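Local coordinates for membrane-associated protein VP24 (Marburg virus - Musoke, Kenya, 1980, PDB 4OR8) that probably acts as a minor matrix protein of the virion, helping in nucleocapsid assembly and virus budding, at residues S91-K95 with S232-G236; E138-L142 with L197-I202. All blocks are in the same frame, centred on the assembly; numbering follows the deposited sequence. Where two conformers were deposited one is given.

Interaction 1. Residues S91-K95 with S232-G236; sequences SHLFK and SVVFG
With chi1 at 70°, F235 holds its CG between its own backbone N and carbonyl carbon, and its ring swings from strand 228-239 against L93 and F94 of the short helix 91-94. This is helix-on-sheet packing: the helix lies on one face of the mixed five-stranded sheet, the face from which alternate residues V233 and F235 project. L93 meets both. Its CG stands anti to its carbonyl carbon, and CB sits over one face of the F235 ring in a CH-pi contact, 4.1 Å from the ring centroid and 15° off the normal. Further out, L93 CD2 touches both V233 CG1 and F235 CD1, at 3.7 Å from each. F94 completes the cluster with an offset edge-to-face pair in which F235 turns its edge toward the F94 face; the planes stand at 83° and the centroids are 5.6 Å apart. H92 flanks the contact and looks elsewhere; in the conformer given, its NE2 hydrogen-bonds to the OH of Y22 of the second subunit. Strand 100-101 borders 228-239, and just before it S99 OG hydrogen-bonds to L93 O, the same carbonyl oxygen that lies 3.7 Å from F235 CE1.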
loop_
_atom_site.group_PDB
_atom_site.type_symbol
_atom_site.label_atom_id
_atom_site.label_comp_id
_atom_site.label_asym_id
_atom_site.label_seq_id
_atom_site.Cartn_x
_atom_site.Cartn_y
_atom_site.Cartn_z
ATOM N N SER B 91 5.377 21.234 1.385
ATOM C CA SER B 91 5.053 22.474 2.084
ATOM C C SER B 91 3.687 23.027 1.697
ATOM O O SER B 91 2.886 23.395 2.556
ATOM C CB SER B 91 6.125 23.530 1.806
ATOM O OG SER B 91 7.407 23.071 2.195
ATOM N N HIS B 92 3.429 23.081 0.396
ATOM C CA HIS B 92 2.182 23.621 -0.137
ATOM C C HIS B 92 0.966 22.833 0.341
ATOM O O HIS B 92 -0.160 23.327 0.302
ATOM C CB HIS B 92 2.231 23.606 -1.662
ATOM C CG HIS B 92 2.744 22.320 -2.226
ATOM N ND1 HIS B 92 4.087 22.014 -2.278
ATOM C CD2 HIS B 92 2.094 21.251 -2.745
ATOM C CE1 HIS B 92 4.242 20.816 -2.812
ATOM N NE2 HIS B 92 3.048 20.332 -3.105
ATOM N N LEU B 93 1.202 21.600 0.781
ATOM C CA LEU B 93 0.127 20.747 1.270
ATOM C C LEU B 93 -0.009 20.787 2.793
ATOM O O LEU B 93 -1.108 20.971 3.319
ATOM C CB LEU B 93 0.333 19.306 0.801
ATOM C CG LEU B 93 0.397 19.087 -0.712
ATOM C CD1 LEU B 93 0.452 17.608 -1.046
ATOM C CD2 LEU B 93 -0.781 19.748 -1.402
ATOM N N PHE B 94 1.104 20.620 3.500
ATOM C CA PHE B 94 1.064 20.483 4.954
ATOM C C PHE B 94 1.366 21.770 5.717
ATOM O O PHE B 94 0.829 21.997 6.800
ATOM C CB PHE B 94 2.012 19.375 5.412
ATOM C CG PHE B 94 1.669 18.024 4.864
ATOM C CD1 PHE B 94 0.453 17.432 5.162
ATOM C CD2 PHE B 94 2.561 17.344 4.052
ATOM C CE1 PHE B 94 0.131 16.189 4.661
ATOM C CE2 PHE B 94 2.246 16.100 3.549
ATOM C CZ PHE B 94 1.026 15.522 3.854
ATOM N N LYS B 95 2.236 22.601 5.159
ATOM C CA LYS B 95 2.583 23.864 5.799
ATOM C C LYS B 95 1.823 25.026 5.155
ATOM O O LYS B 95 2.276 26.170 5.164
ATOM C CB LYS B 95 4.095 24.082 5.759
ATOM C CG LYS B 95 4.865 22.957 6.427
ATOM C CD LYS B 95 6.361 23.102 6.236
ATOM C CE LYS B 95 6.890 24.311 6.966
ATOM N NZ LYS B 95 8.372 24.324 6.965
ATOM N N SER B 232 -6.708 27.555 -5.318
ATOM C CA SER B 232 -7.164 26.546 -4.371
ATOM C C SER B 232 -6.337 25.266 -4.482
ATOM O O SER B 232 -5.924 24.875 -5.574
ATOM C CB SER B 232 -8.645 26.241 -4.598
ATOM O OG SER B 232 -9.060 25.133 -3.822
ATOM N N VAL B 233 -6.091 24.621 -3.349
ATOM C CA VAL B 233 -5.309 23.390 -3.323
ATOM C C VAL B 233 -6.002 22.303 -2.508
ATOM O O VAL B 233 -6.284 22.485 -1.325
ATOM C CB VAL B 233 -3.899 23.625 -2.748
ATOM C CG1 VAL B 233 -3.186 22.303 -2.540
ATOM C CG2 VAL B 233 -3.092 24.531 -3.669
ATOM N N VAL B 234 -6.282 21.176 -3.151
ATOM C CA VAL B 234 -6.835 20.023 -2.456
ATOM C C VAL B 234 -5.918 18.834 -2.665
ATOM O O VAL B 234 -5.156 18.794 -3.630
ATOM C CB VAL B 234 -8.251 19.663 -2.955
ATOM C CG1 VAL B 234 -9.213 20.809 -2.699
ATOM C CG2 VAL B 234 -8.224 19.300 -4.430
ATOM N N PHE B 235 -5.983 17.870 -1.755
ATOM C CA PHE B 235 -5.192 16.656 -1.892
ATOM C C PHE B 235 -5.765 15.511 -1.073
ATOM O O PHE B 235 -6.395 15.725 -0.038
ATOM C CB PHE B 235 -3.727 16.903 -1.520
ATOM C CG PHE B 235 -3.499 17.143 -0.055
ATOM C CD1 PHE B 235 -3.695 18.399 0.494
ATOM C CD2 PHE B 235 -3.072 16.115 0.771
ATOM C CE1 PHE B 235 -3.481 18.623 1.841
ATOM C CE2 PHE B 235 -2.856 16.333 2.123
ATOM C CZ PHE B 235 -3.060 17.589 2.655
ATOM N N GLY B 236 -5.543 14.293 -1.554
ATOM C CA GLY B 236 -5.983 13.102 -0.858
ATOM C C GLY B 236 -4.982 11.984 -1.054
ATOM O O GLY B 236 -4.007 12.138 -1.786
#

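Interaction 2. Residues E138-L142 with L197-I202; sequences EWLLL and LTGQQI
L141, near the C-terminal end of helix 127-142, reaches into the hairpin formed by strands 192-196 and 201-206 and touches L197 and I202. Its CB leaves the helix toward the hairpin. With chi1 at -68°, CG lies beside the backbone N, and there the chain forks: CD1 meets L197 CD1 at 3.7 Å and L197 CB at 3.9 Å, while CD2 meets I202 CD1 at 3.7 Å. L141 thus bridges the two arms of the hairpin, on a buried side where V114 and I110 of helix 104-115 also pack. Nearer the surface, L142 extends the contact along the turn, its CD2 lying 3.8 Å from T198 OG1 and also against OE1 of the Q200 amide. One helical turn earlier, the CG methylene of E138 rests 3.6 Å from T198 CG2, and OE2 of the carboxylate touches the same methyl. T198 therefore divides its branches, the methyl toward E138 and the hydroxyl toward L142. That hydroxyl also donates to L197 O over 2.7 Å, approaching from above the carbonyl plane, 41° out of it. Weak backbone bonds link L197 and Q200 in both directions around T198 and G199, whose left-handed backbone conformations give a type I' turn, the tight two-residue connection characteristic of beta-hairpins, here packed against the end of a helix.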
loop_
_atom_site.group_PDB
_atom_site.type_symbol
_atom_site.label_atom_id
_atom_site.label_comp_id
_atom_site.label_asym_id
_atom_site.label_seq_id
_atom_site.Cartn_x
_atom_site.Cartn_y
_atom_site.Cartn_z
ATOM N N GLU B 138 -14.047 14.868 -17.818
ATOM C CA GLU B 138 -14.386 16.146 -17.202
ATOM C C GLU B 138 -15.343 15.943 -16.038
ATOM O O GLU B 138 -15.234 16.610 -15.010
ATOM C CB GLU B 138 -14.999 17.107 -18.223
ATOM C CG GLU B 138 -13.992 17.730 -19.174
ATOM C CD GLU B 138 -14.618 18.747 -20.117
ATOM O OE1 GLU B 138 -15.864 18.803 -20.204
ATOM O OE2 GLU B 138 -13.859 19.491 -20.774
ATOM N N TRP B 139 -16.276 15.014 -16.209
ATOM C CA TRP B 139 -17.249 14.693 -15.174
ATOM C C TRP B 139 -16.577 14.138 -13.920
ATOM O O TRP B 139 -16.975 14.454 -12.799
ATOM C CB TRP B 139 -18.285 13.702 -15.712
ATOM C CG TRP B 139 -19.061 13.000 -14.649
ATOM C CD1 TRP B 139 -19.883 13.569 -13.724
ATOM C CD2 TRP B 139 -19.102 11.588 -14.407
ATOM N NE1 TRP B 139 -20.428 12.601 -12.914
ATOM C CE2 TRP B 139 -19.963 11.376 -13.314
ATOM C CE3 TRP B 139 -18.488 10.484 -15.006
ATOM C CZ2 TRP B 139 -20.228 10.107 -12.807
ATOM C CZ3 TRP B 139 -18.757 9.221 -14.504
ATOM C CH2 TRP B 139 -19.617 9.045 -13.415
ATOM N N LEU B 140 -15.551 13.316 -14.113
ATOM C CA LEU B 140 -14.845 12.723 -12.983
ATOM C C LEU B 140 -13.954 13.736 -12.267
ATOM O O LEU B 140 -13.814 13.692 -11.046
ATOM C CB LEU B 140 -14.026 11.516 -13.438
ATOM C CG LEU B 140 -14.840 10.306 -13.899
ATOM C CD1 LEU B 140 -13.965 9.330 -14.661
ATOM C CD2 LEU B 140 -15.488 9.626 -12.707
ATOM N N LEU B 141 -13.364 14.652 -13.025
ATOM C CA LEU B 141 -12.433 15.620 -12.454
ATOM C C LEU B 141 -13.124 16.807 -11.790
ATOM O O LEU B 141 -12.663 17.303 -10.763
ATOM C CB LEU B 141 -11.460 16.127 -13.524
ATOM C CG LEU B 141 -10.440 15.127 -14.069
ATOM C CD1 LEU B 141 -9.688 15.718 -15.246
ATOM C CD2 LEU B 141 -9.474 14.709 -12.978
ATOM N N LEU B 142 -14.228 17.262 -12.373
ATOM C CA LEU B 142 -14.864 18.498 -11.924
ATOM C C LEU B 142 -16.107 18.290 -11.055
ATOM O O LEU B 142 -16.518 19.196 -10.332
ATOM C CB LEU B 142 -15.214 19.378 -13.125
ATOM C CG LEU B 142 -14.050 19.801 -14.019
ATOM C CD1 LEU B 142 -14.556 20.618 -15.193
ATOM C CD2 LEU B 142 -13.023 20.585 -13.221
ATOM N N LEU B 197 -5.246 19.536 -16.830
ATOM C CA LEU B 197 -6.511 19.117 -17.419
ATOM C C LEU B 197 -7.631 20.073 -17.028
ATOM O O LEU B 197 -7.884 20.294 -15.843
ATOM C CB LEU B 197 -6.863 17.689 -16.989
ATOM C CG LEU B 197 -6.056 16.533 -17.593
ATOM C CD1 LEU B 197 -6.462 15.197 -16.980
ATOM C CD2 LEU B 197 -6.211 16.498 -19.106
ATOM N N THR B 198 -8.289 20.637 -18.039
ATOM C CA THR B 198 -9.414 21.560 -17.855
ATOM C C THR B 198 -9.153 22.681 -16.848
ATOM O O THR B 198 -10.018 23.010 -16.038
ATOM C CB THR B 198 -10.710 20.816 -17.470
ATOM O OG1 THR B 198 -10.572 20.249 -16.162
ATOM C CG2 THR B 198 -11.010 19.714 -18.474
ATOM N N GLY B 199 -7.959 23.259 -16.902
ATOM C CA GLY B 199 -7.635 24.414 -16.086
ATOM C C GLY B 199 -7.293 24.110 -14.637
ATOM O O GLY B 199 -7.556 24.926 -13.751
ATOM N N GLN B 200 -6.709 22.943 -14.387
ATOM C CA GLN B 200 -6.232 22.622 -13.046
ATOM C C GLN B 200 -5.065 21.639 -13.036
ATOM O O GLN B 200 -5.161 20.529 -13.565
ATOM C CB GLN B 200 -7.376 22.141 -12.145
ATOM C CG GLN B 200 -8.197 20.983 -12.681
ATOM C CD GLN B 200 -9.413 20.708 -11.815
ATOM O OE1 GLN B 200 -10.273 21.573 -11.645
ATOM N NE2 GLN B 200 -9.481 19.511 -11.248
ATOM N N GLN B 201 -3.961 22.063 -12.426
ATOM C CA GLN B 201 -2.748 21.260 -12.380
ATOM C C GLN B 201 -2.896 20.078 -11.427
ATOM O O GLN B 201 -3.122 20.258 -10.233
ATOM C CB GLN B 201 -1.558 22.118 -11.956
ATOM C CG GLN B 201 -0.215 21.477 -12.250
ATOM C CD GLN B 201 0.941 22.224 -11.617
ATOM O OE1 GLN B 201 0.869 22.640 -10.459
ATOM N NE2 GLN B 201 2.018 22.399 -12.375
ATOM N N ILE B 202 -2.757 18.870 -11.961
ATOM C CA ILE B 202 -2.889 17.661 -11.157
ATOM C C ILE B 202 -1.550 16.941 -11.025
ATOM O O ILE B 202 -0.863 16.706 -12.017
ATOM C CB ILE B 202 -3.928 16.704 -11.763
ATOM C CG1 ILE B 202 -5.268 17.421 -11.936
ATOM C CG2 ILE B 202 -4.088 15.463 -10.897
ATOM C CD1 ILE B 202 -6.340 16.564 -12.569
#

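How the interactions relate
Interactions 1 and 2 use opposite faces of the same mixed sheet. In interaction 1, helix 91-94 covers the side bearing V233 and F235. V234, between them, points to the other side and packs on V215, which I202 of interaction 2 also touches. Strand 210-221, lying between 228-239 and 201-206, therefore connects the two regions through the sheet. Their centres are about 17 Å apart and their nearest atoms about 7 Å, so they do not touch. In sequence, both segments of interaction 2 fall between those of interaction 1. Both contacts join helices to the sheet within the pyramidal VP24 fold.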